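Local coordinates for protein fanconi-associated nuclease 1 homolog (Pseudomonas aeruginosa, PDB 5Y7Q) that is a bacterial homolog of Fanconi-associated nuclease 1, a largely helical protein that carries a VRR-NUC domain toward its C-terminal end, at residues V406-I411 and F485-L490; A457-L462 and W511-L516; L500-A505 and I530-A535. One frame throughout, in Å; residues are numbered along the deposited sequence.

In the fold
All three contacts lie in the C-terminal part of the chain, on the same side of its centre, with their centres about 16 to 18 Å apart. Contact 2, helix against helix, and contact 3, a helix end against a strand, are mostly buried; contact 1, a turn against a loop, is partly buried and comes nearest the bound nucleic acid. Their chemistry differs accordingly: contact 1 sets a ring and a methyl against bare backbone, contact 2 joins leucines to a phenylalanine with a carboxylate at its border, and contact 3 adds a sulfur. Ile-411 of contact 1 packs on helix 505-517 of contact 2, while Val-406 and Leu-410 pack on Ile-530 of contact 3.

Contact 1: V406-I411 and F485-L490; sequences VENGLI and FVYWEL
Gly-409 and Tyr-487 bring their CA atoms to 6.1 Å, and Val-406 lies across from Leu-490 at 7.2 Å, where the type I' beta turn Val-406 to Gly-409 meets the loop 485-490. Gly-409 is the hub. Its CA sits over one face of the Tyr-487 ring, 4.2 Å from the centroid and 26° off the ring normal, a CH-pi contact made by bare backbone. From the loop Leu-490 also reaches this backbone, its CD2 3.6 Å from Gly-409 CA; with CG swung anti to the backbone N (chi1 162°), its two methyls divide the work, and CD1 meets Val-406 CG1 at 4.0 Å. These two side chains run at about a right angle to each other. At the far end of the ring, Tyr-487 OH lies 3.8 Å from Asn-408 OD1, too long for a hydrogen bond, with amide and ring planes 62° apart. A polar tie comes through Ser-413, one helical turn on, whose OG is hydrogen-bonded both to Gly-409 O and to Tyr-487 N, so the loop backbone is fastened to the helix beside the CH-pi contact. The turn itself is closed by the backbone hydrogen bond from Gly-409 N to Val-406 O, 3.2 Å. It is a tight strand-to-helix connection, joining edge strand 402-405 of the mixed sheet to helix 409-418, with the loop before helix 493-502 laid across it.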
loop_
_atom_site.group_PDB
_atom_site.type_symbol
_atom_site.label_atom_id
_atom_site.label_comp_id
_atom_site.label_asym_id
_atom_site.label_seq_id
_atom_site.Cartn_x
_atom_site.Cartn_y
_atom_site.Cartn_z
ATOM N N VAL A 406 -3.935 -3.854 -21.385
ATOM C CA VAL A 406 -3.483 -4.771 -20.343
ATOM C C VAL A 406 -2.457 -4.130 -19.414
ATOM O O VAL A 406 -2.561 -4.283 -18.201
ATOM C CB VAL A 406 -2.936 -6.060 -20.964
ATOM C CG1 VAL A 406 -4.085 -6.876 -21.443
ATOM C CG2 VAL A 406 -1.984 -5.725 -22.092
ATOM N N GLU A 407 -1.372 -3.591 -19.967
ATOM C CA GLU A 407 -0.396 -2.753 -19.256
ATOM C C GLU A 407 0.162 -3.447 -18.012
ATOM O O GLU A 407 -0.134 -3.107 -16.873
ATOM C CB GLU A 407 -0.959 -1.363 -18.914
ATOM C CG GLU A 407 -2.131 -1.257 -17.957
ATOM C CD GLU A 407 -2.449 0.186 -17.586
ATOM O OE1 GLU A 407 -1.556 1.054 -17.748
ATOM O OE2 GLU A 407 -3.595 0.449 -17.145
ATOM N N ASN A 408 1.011 -4.427 -18.277
ATOM C CA ASN A 408 1.740 -5.237 -17.297
ATOM C C ASN A 408 0.831 -6.159 -16.481
ATOM O O ASN A 408 1.344 -7.000 -15.752
ATOM C CB ASN A 408 2.672 -4.414 -16.375
ATOM C CG ASN A 408 1.960 -3.703 -15.248
ATOM O OD1 ASN A 408 1.307 -4.327 -14.417
ATOM N ND2 ASN A 408 2.132 -2.375 -15.180
ATOM N N GLY A 409 -0.488 -6.106 -16.661
ATOM C CA GLY A 409 -1.339 -7.078 -16.003
ATOM C C GLY A 409 -1.339 -8.460 -16.630
ATOM O O GLY A 409 -1.523 -9.464 -15.927
ATOM N N LEU A 410 -1.160 -8.550 -17.946
ATOM C CA LEU A 410 -1.159 -9.872 -18.568
ATOM C C LEU A 410 0.128 -10.629 -18.257
ATOM O O LEU A 410 0.090 -11.788 -17.825
ATOM C CB LEU A 410 -1.366 -9.758 -20.069
ATOM C CG LEU A 410 -0.989 -11.075 -20.742
ATOM C CD1 LEU A 410 -2.033 -12.146 -20.439
ATOM C CD2 LEU A 410 -0.779 -10.879 -22.236
ATOM N N ILE A 411 1.279 -9.979 -18.436
ATOM C CA ILE A 411 2.542 -10.667 -18.195
ATOM C C ILE A 411 2.720 -10.995 -16.715
ATOM O O ILE A 411 3.129 -12.113 -16.367
ATOM C CB ILE A 411 3.697 -9.830 -18.750
ATOM C CG1 ILE A 411 3.556 -9.808 -20.257
ATOM C CG2 ILE A 411 5.028 -10.409 -18.343
ATOM C CD1 ILE A 411 4.595 -9.007 -20.949
ATOM N N PHE A 485 0.413 -10.835 -8.026
ATOM C CA PHE A 485 0.633 -10.624 -9.457
ATOM C C PHE A 485 -0.540 -10.934 -10.392
ATOM O O PHE A 485 -0.404 -10.703 -11.602
ATOM C CB PHE A 485 1.838 -11.432 -9.925
ATOM C CG PHE A 485 3.057 -11.187 -9.128
ATOM C CD1 PHE A 485 3.582 -12.188 -8.316
ATOM C CD2 PHE A 485 3.685 -9.963 -9.171
ATOM C CE1 PHE A 485 4.720 -11.970 -7.572
ATOM C CE2 PHE A 485 4.834 -9.736 -8.429
ATOM C CZ PHE A 485 5.348 -10.743 -7.621
ATOM N N VAL A 486 -1.666 -11.462 -9.916
ATOM C CA VAL A 486 -2.682 -11.993 -10.824
ATOM C C VAL A 486 -3.903 -11.093 -10.786
ATOM O O VAL A 486 -4.581 -11.000 -9.756
ATOM C CB VAL A 486 -3.063 -13.442 -10.493
ATOM C CG1 VAL A 486 -4.207 -13.891 -11.389
ATOM C CG2 VAL A 486 -1.855 -14.357 -10.659
ATOM N N TYR A 487 -4.201 -10.465 -11.926
ATOM C CA TYR A 487 -5.355 -9.587 -12.080
ATOM C C TYR A 487 -6.433 -10.384 -12.817
ATOM O O TYR A 487 -6.471 -10.382 -14.045
ATOM C CB TYR A 487 -4.973 -8.342 -12.892
ATOM C CG TYR A 487 -3.766 -7.516 -12.429
ATOM C CD1 TYR A 487 -3.926 -6.195 -12.008
ATOM C CD2 TYR A 487 -2.480 -8.032 -12.450
ATOM C CE1 TYR A 487 -2.854 -5.422 -11.594
ATOM C CE2 TYR A 487 -1.400 -7.268 -12.047
ATOM C CZ TYR A 487 -1.593 -5.961 -11.615
ATOM O OH TYR A 487 -0.516 -5.197 -11.207
ATOM N N TRP A 488 -7.399 -10.933 -12.075
ATOM C CA TRP A 488 -8.409 -11.824 -12.650
ATOM C C TRP A 488 -9.483 -11.059 -13.406
ATOM O O TRP A 488 -10.086 -11.589 -14.351
ATOM C CB TRP A 488 -9.117 -12.643 -11.567
ATOM C CG TRP A 488 -8.257 -13.366 -10.631
ATOM C CD1 TRP A 488 -7.881 -12.950 -9.391
ATOM C CD2 TRP A 488 -7.667 -14.670 -10.822
ATOM N NE1 TRP A 488 -7.091 -13.904 -8.803
ATOM C CE2 TRP A 488 -6.941 -14.966 -9.658
ATOM C CE3 TRP A 488 -7.681 -15.606 -11.868
ATOM C CZ2 TRP A 488 -6.219 -16.145 -9.512
ATOM C CZ3 TRP A 488 -6.976 -16.790 -11.715
ATOM C CH2 TRP A 488 -6.259 -17.049 -10.543
ATOM N N GLU A 489 -9.814 -9.871 -12.914
ATOM C CA GLU A 489 -10.795 -9.028 -13.577
ATOM C C GLU A 489 -10.367 -8.768 -15.014
ATOM O O GLU A 489 -11.188 -8.792 -15.941
ATOM C CB GLU A 489 -10.947 -7.723 -12.783
ATOM C CG GLU A 489 -10.653 -7.851 -11.226
ATOM C CD GLU A 489 -9.133 -7.954 -10.845
ATOM O OE1 GLU A 489 -8.280 -7.461 -11.640
ATOM O OE2 GLU A 489 -8.805 -8.536 -9.760
ATOM N N LEU A 490 -9.063 -8.570 -15.211
ATOM C CA LEU A 490 -8.469 -8.232 -16.491
ATOM C C LEU A 490 -8.260 -9.440 -17.386
ATOM O O LEU A 490 -8.220 -9.279 -18.617
ATOM C CB LEU A 490 -7.127 -7.547 -16.251
ATOM C CG LEU A 490 -6.176 -7.499 -17.442
ATOM C CD1 LEU A 490 -6.633 -6.422 -18.407
ATOM C CD2 LEU A 490 -4.753 -7.272 -17.003
#

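Contact 2: A457-L462 and W511-L516; sequences ACLGRL and WFERLL
Helix-to-helix packing between 452-460 and 505-517 centres on Leu-459 and Phe-512, whose CA atoms are 8.2 Å apart. Leu-459 points toward the opposing helix and splits its two methyls between different partners. CD2 arrives at the edge of the Phe-512 ring, near the ring plane, 3.9 Å from Phe-512 CD2, and it also lies 4.0 Å from Phe-512 CB, so that it rests where the ring joins its stem. The ring is carried by a CG placed beside the backbone N and opposite the carbonyl carbon (chi1 -69°), which swings it toward 457-462. Leu-462, three residues on in 457-462, adds its CD1 at 4.3 Å from Phe-512 CD2, approaching obliquely. The other methyl of Leu-459, CD1, reaches Leu-516 CD1 at 4.4 Å; Phe-512 and Leu-516 are one turn apart on helix 505-517, so a leucine of one helix bears on the i and i+4 residues along one face of the other. Helix 409-418 backs the same phenylalanine, Leu-414 touching it and Phe-415 meeting it edge-to-face. At the border of the apolar patch Glu-513 bends at chi2 (97°) and lays its carboxylate beside Leu-459, OE2 being 3.8 Å from CD1. This oxygen is committed to a salt bridge with Arg-448 NH2 of helix 447-450, which probably helps to offset its charge so close to a leucine methyl.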
loop_
_atom_site.group_PDB
_atom_site.type_symbol
_atom_site.label_atom_id
_atom_site.label_comp_id
_atom_site.label_asym_id
_atom_site.label_seq_id
_atom_site.Cartn_x
_atom_site.Cartn_y
_atom_site.Cartn_z
ATOM N N ALA A 457 11.711 -25.138 -10.758
ATOM C CA ALA A 457 10.655 -26.077 -11.098
ATOM C C ALA A 457 9.603 -25.383 -11.962
ATOM O O ALA A 457 9.444 -25.736 -13.134
ATOM C CB ALA A 457 10.036 -26.673 -9.838
ATOM N N CYS A 458 8.906 -24.375 -11.412
ATOM C CA CYS A 458 7.754 -23.795 -12.104
ATOM C C CYS A 458 8.153 -23.212 -13.453
ATOM O O CYS A 458 7.561 -23.547 -14.488
ATOM C CB CYS A 458 7.099 -22.719 -11.238
ATOM S SG CYS A 458 6.006 -23.327 -9.920
ATOM N N LEU A 459 9.160 -22.339 -13.457
ATOM C CA LEU A 459 9.652 -21.774 -14.711
ATOM C C LEU A 459 10.081 -22.859 -15.688
ATOM O O LEU A 459 9.963 -22.681 -16.910
ATOM C CB LEU A 459 10.820 -20.843 -14.429
ATOM C CG LEU A 459 10.501 -19.656 -13.548
ATOM C CD1 LEU A 459 11.769 -18.866 -13.378
ATOM C CD2 LEU A 459 9.397 -18.822 -14.193
ATOM N N GLY A 460 10.586 -23.982 -15.165
ATOM C CA GLY A 460 10.967 -25.091 -16.012
ATOM C C GLY A 460 9.860 -25.538 -16.941
ATOM O O GLY A 460 10.125 -25.872 -18.096
ATOM N N ARG A 461 8.603 -25.502 -16.478
ATOM C CA ARG A 461 7.511 -25.965 -17.335
ATOM C C ARG A 461 7.433 -25.190 -18.646
ATOM O O ARG A 461 6.699 -25.611 -19.548
ATOM C CB ARG A 461 6.157 -25.873 -16.625
ATOM C CG ARG A 461 6.153 -26.356 -15.184
ATOM C CD ARG A 461 4.740 -26.544 -14.632
ATOM N NE ARG A 461 4.288 -27.924 -14.793
ATOM C CZ ARG A 461 3.278 -28.471 -14.123
ATOM N NH1 ARG A 461 2.600 -27.752 -13.229
ATOM N NH2 ARG A 461 2.952 -29.744 -14.343
ATOM N N LEU A 462 8.167 -24.077 -18.770
ATOM C CA LEU A 462 8.241 -23.363 -20.034
ATOM C C LEU A 462 9.093 -24.095 -21.079
ATOM O O LEU A 462 8.894 -23.879 -22.281
ATOM C CB LEU A 462 8.795 -21.957 -19.795
ATOM C CG LEU A 462 8.031 -20.903 -18.991
ATOM C CD1 LEU A 462 8.944 -19.729 -18.683
ATOM C CD2 LEU A 462 6.803 -20.412 -19.733
ATOM N N TRP A 511 10.864 -12.299 -19.645
ATOM C CA TRP A 511 10.101 -11.396 -18.792
ATOM C C TRP A 511 10.089 -11.875 -17.347
ATOM O O TRP A 511 10.344 -11.098 -16.424
ATOM C CB TRP A 511 8.674 -11.254 -19.318
ATOM C CG TRP A 511 8.619 -10.672 -20.663
ATOM C CD1 TRP A 511 9.489 -9.760 -21.205
ATOM C CD2 TRP A 511 7.679 -10.984 -21.681
ATOM N NE1 TRP A 511 9.132 -9.477 -22.505
ATOM C CE2 TRP A 511 8.024 -10.218 -22.822
ATOM C CE3 TRP A 511 6.584 -11.840 -21.750
ATOM C CZ2 TRP A 511 7.299 -10.278 -24.004
ATOM C CZ3 TRP A 511 5.862 -11.895 -22.926
ATOM C CH2 TRP A 511 6.223 -11.121 -24.039
ATOM N N PHE A 512 9.801 -13.158 -17.131
ATOM C CA PHE A 512 9.621 -13.671 -15.771
ATOM C C PHE A 512 10.900 -13.535 -14.951
ATOM O O PHE A 512 10.859 -13.177 -13.763
ATOM C CB PHE A 512 9.151 -15.127 -15.824
ATOM C CG PHE A 512 7.747 -15.285 -16.345
ATOM C CD1 PHE A 512 6.977 -14.164 -16.665
ATOM C CD2 PHE A 512 7.185 -16.536 -16.491
ATOM C CE1 PHE A 512 5.681 -14.289 -17.148
ATOM C CE2 PHE A 512 5.882 -16.666 -16.956
ATOM C CZ PHE A 512 5.131 -15.547 -17.290
ATOM N N GLU A 513 12.051 -13.788 -15.573
ATOM C CA GLU A 513 13.305 -13.607 -14.859
ATOM C C GLU A 513 13.587 -12.133 -14.599
ATOM O O GLU A 513 14.166 -11.790 -13.558
ATOM C CB GLU A 513 14.452 -14.254 -15.633
ATOM C CG GLU A 513 15.485 -14.946 -14.751
ATOM C CD GLU A 513 15.246 -16.447 -14.623
ATOM O OE1 GLU A 513 15.281 -17.160 -15.654
ATOM O OE2 GLU A 513 15.017 -16.910 -13.482
ATOM N N ARG A 514 13.174 -11.243 -15.507
ATOM C CA ARG A 514 13.383 -9.819 -15.240
ATOM C C ARG A 514 12.556 -9.356 -14.045
ATOM O O ARG A 514 13.047 -8.600 -13.195
ATOM C CB ARG A 514 13.051 -8.974 -16.472
ATOM C CG ARG A 514 13.472 -7.505 -16.332
ATOM C CD ARG A 514 13.167 -6.690 -17.581
ATOM N NE ARG A 514 12.629 -5.369 -17.260
ATOM C CZ ARG A 514 13.353 -4.257 -17.151
ATOM N NH1 ARG A 514 14.680 -4.283 -17.337
ATOM N NH2 ARG A 514 12.737 -3.115 -16.852
ATOM N N LEU A 515 11.298 -9.797 -13.966
ATOM C CA LEU A 515 10.456 -9.455 -12.824
ATOM C C LEU A 515 11.052 -9.977 -11.518
ATOM O O LEU A 515 11.199 -9.222 -10.544
ATOM C CB LEU A 515 9.054 -10.013 -13.045
ATOM C CG LEU A 515 8.047 -9.689 -11.952
ATOM C CD1 LEU A 515 8.088 -8.196 -11.598
ATOM C CD2 LEU A 515 6.676 -10.103 -12.428
ATOM N N LEU A 516 11.413 -11.268 -11.486
ATOM C CA LEU A 516 12.011 -11.847 -10.281
ATOM C C LEU A 516 13.238 -11.076 -9.830
ATOM O O LEU A 516 13.454 -10.903 -8.625
ATOM C CB LEU A 516 12.399 -13.306 -10.507
ATOM C CG LEU A 516 11.328 -14.344 -10.178
ATOM C CD1 LEU A 516 11.944 -15.737 -10.274
ATOM C CD2 LEU A 516 10.690 -14.108 -8.808
#

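Contact 3: L500-A505 and I530-A535; sequences LDCLPA and IQFWPA
Cys-502, the last residue of helix 493-502, sets its sulfur obliquely beside an aromatic ring: SG is 5.1 Å from the centroid of Phe-532 and 55° off the ring normal, a sulfur-aromatic contact. The stem comes closer than the sulfur, with Cys-502 CB 3.6 Å from Phe-532 CD1. SG stands opposite the carbonyl carbon and beside the backbone N (chi1 -68°), which carries it past the ring to Pro-534, where it lies 3.9 Å from CA. Cys-502 thus spans the end of strand 529-533 and the residue that follows it, Pro-534, whose CA is 6.4 Å from Cys-502 CA. Leu-503, where the chain leaves the helix, extends its side chain to the neighbouring carbon on the same side of the ring. Its CD2 meets the ring at the edge, near the plane, 4.3 Å from Phe-532 CE1, and the same methyl is 4.3 Å from Ile-530 CD1, so one branch serves two residues that point from the same side of the strand. All these partners are apolar or sulfur; a polar link nearby joins Asp-501 O to Arg-537 NE. In the VRR-NUC domain, strand 529-533 lies between 402-405, bonded through Ala-402 and His-404, and 538-545, whose Tyr-539 touches both Leu-503 and Phe-532; the end of helix 493-502 packs over the sheet face that carries Ile-530 and Phe-532, with helix 467-478 against Leu-500 on its other side.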
loop_
_atom_site.group_PDB
_atom_site.type_symbol
_atom_site.label_atom_id
_atom_site.label_comp_id
_atom_site.label_asym_id
_atom_site.label_seq_id
_atom_site.Cartn_x
_atom_site.Cartn_y
_atom_site.Cartn_z
ATOM N N LEU A 500 -1.700 -17.475 -24.401
ATOM C CA LEU A 500 -0.997 -18.742 -24.264
ATOM C C LEU A 500 -0.459 -19.207 -25.600
ATOM O O LEU A 500 0.694 -19.645 -25.707
ATOM C CB LEU A 500 -1.922 -19.797 -23.677
ATOM C CG LEU A 500 -2.146 -19.742 -22.165
ATOM C CD1 LEU A 500 -2.708 -21.079 -21.706
ATOM C CD2 LEU A 500 -0.860 -19.433 -21.417
ATOM N N ASP A 501 -1.295 -19.151 -26.625
ATOM C CA ASP A 501 -0.898 -19.736 -27.889
ATOM C C ASP A 501 -0.082 -18.787 -28.764
ATOM O O ASP A 501 0.663 -19.263 -29.629
ATOM C CB ASP A 501 -2.150 -20.279 -28.591
ATOM C CG ASP A 501 -2.756 -21.500 -27.839
ATOM O OD1 ASP A 501 -2.285 -22.649 -28.062
ATOM O OD2 ASP A 501 -3.688 -21.311 -27.010
ATOM N N CYS A 502 -0.170 -17.469 -28.550
ATOM C CA CYS A 502 0.610 -16.517 -29.338
ATOM C C CYS A 502 1.921 -16.065 -28.702
ATOM O O CYS A 502 2.749 -15.486 -29.406
ATOM C CB CYS A 502 -0.216 -15.264 -29.643
ATOM S SG CYS A 502 -1.608 -15.507 -30.750
ATOM N N LEU A 503 2.160 -16.313 -27.416
ATOM C CA LEU A 503 3.366 -15.783 -26.788
ATOM C C LEU A 503 4.433 -16.857 -26.720
ATOM O O LEU A 503 4.185 -17.933 -26.149
ATOM C CB LEU A 503 3.074 -15.255 -25.389
ATOM C CG LEU A 503 2.291 -13.936 -25.283
ATOM C CD1 LEU A 503 1.976 -13.588 -23.841
ATOM C CD2 LEU A 503 3.052 -12.812 -25.950
ATOM N N PRO A 504 5.626 -16.601 -27.255
ATOM C CA PRO A 504 6.713 -17.579 -27.161
ATOM C C PRO A 504 7.080 -17.850 -25.714
ATOM O O PRO A 504 7.053 -16.956 -24.868
ATOM C CB PRO A 504 7.871 -16.902 -27.905
ATOM C CG PRO A 504 7.233 -15.853 -28.753
ATOM C CD PRO A 504 6.031 -15.391 -27.986
ATOM N N ALA A 505 7.423 -19.112 -25.438
ATOM C CA ALA A 505 7.875 -19.496 -24.107
ATOM C C ALA A 505 9.170 -18.800 -23.724
ATOM O O ALA A 505 9.343 -18.439 -22.556
ATOM C CB ALA A 505 8.053 -21.007 -24.023
ATOM N N ILE A 530 -1.593 -4.794 -26.107
ATOM C CA ILE A 530 -1.007 -5.944 -26.759
ATOM C C ILE A 530 -1.985 -6.421 -27.844
ATOM O O ILE A 530 -3.197 -6.515 -27.614
ATOM C CB ILE A 530 -0.683 -7.035 -25.717
ATOM C CG1 ILE A 530 0.108 -8.186 -26.379
ATOM C CG2 ILE A 530 -1.988 -7.481 -24.975
ATOM C CD1 ILE A 530 0.851 -9.137 -25.412
ATOM N N GLN A 531 -1.483 -6.674 -29.041
ATOM C CA GLN A 531 -2.349 -7.155 -30.100
ATOM C C GLN A 531 -1.869 -8.517 -30.581
ATOM O O GLN A 531 -0.661 -8.789 -30.642
ATOM C CB GLN A 531 -2.468 -6.161 -31.273
ATOM C CG GLN A 531 -1.322 -5.210 -31.500
ATOM C CD GLN A 531 -1.380 -4.597 -32.900
ATOM O OE1 GLN A 531 -2.381 -4.748 -33.612
ATOM N NE2 GLN A 531 -0.306 -3.923 -33.307
ATOM N N PHE A 532 -2.840 -9.370 -30.884
ATOM C CA PHE A 532 -2.617 -10.740 -31.285
ATOM C C PHE A 532 -3.193 -10.951 -32.673
ATOM O O PHE A 532 -4.258 -10.418 -33.020
ATOM C CB PHE A 532 -3.259 -11.727 -30.304
ATOM C CG PHE A 532 -2.696 -11.654 -28.906
ATOM C CD1 PHE A 532 -1.396 -12.065 -28.642
ATOM C CD2 PHE A 532 -3.474 -11.184 -27.851
ATOM C CE1 PHE A 532 -0.884 -11.996 -27.355
ATOM C CE2 PHE A 532 -2.969 -11.117 -26.574
ATOM C CZ PHE A 532 -1.682 -11.519 -26.319
ATOM N N TRP A 533 -2.472 -11.739 -33.455
ATOM C CA TRP A 533 -2.950 -12.262 -34.726
ATOM C C TRP A 533 -2.941 -13.772 -34.519
ATOM O O TRP A 533 -1.894 -14.427 -34.694
ATOM C CB TRP A 533 -2.059 -11.825 -35.883
ATOM C CG TRP A 533 -1.999 -10.320 -36.181
ATOM C CD1 TRP A 533 -2.780 -9.626 -37.071
ATOM C CD2 TRP A 533 -1.071 -9.360 -35.636
ATOM N NE1 TRP A 533 -2.406 -8.301 -37.105
ATOM C CE2 TRP A 533 -1.356 -8.109 -36.244
ATOM C CE3 TRP A 533 -0.038 -9.430 -34.689
ATOM C CZ2 TRP A 533 -0.645 -6.938 -35.929
ATOM C CZ3 TRP A 533 0.669 -8.260 -34.380
ATOM C CH2 TRP A 533 0.360 -7.035 -35.000
ATOM N N PRO A 534 -4.051 -14.343 -34.031
ATOM C CA PRO A 534 -4.069 -15.783 -33.702
ATOM C C PRO A 534 -3.868 -16.694 -34.885
ATOM O O PRO A 534 -3.538 -17.864 -34.669
ATOM C CB PRO A 534 -5.457 -15.995 -33.075
ATOM C CG PRO A 534 -6.243 -14.760 -33.395
ATOM C CD PRO A 534 -5.234 -13.645 -33.496
ATOM N N ALA A 535 -4.064 -16.208 -36.114
ATOM C CA ALA A 535 -3.848 -17.041 -37.297
ATOM C C ALA A 535 -2.396 -17.491 -37.397
ATOM O O ALA A 535 -2.108 -18.684 -37.566
ATOM C CB ALA A 535 -4.255 -16.282 -38.563
#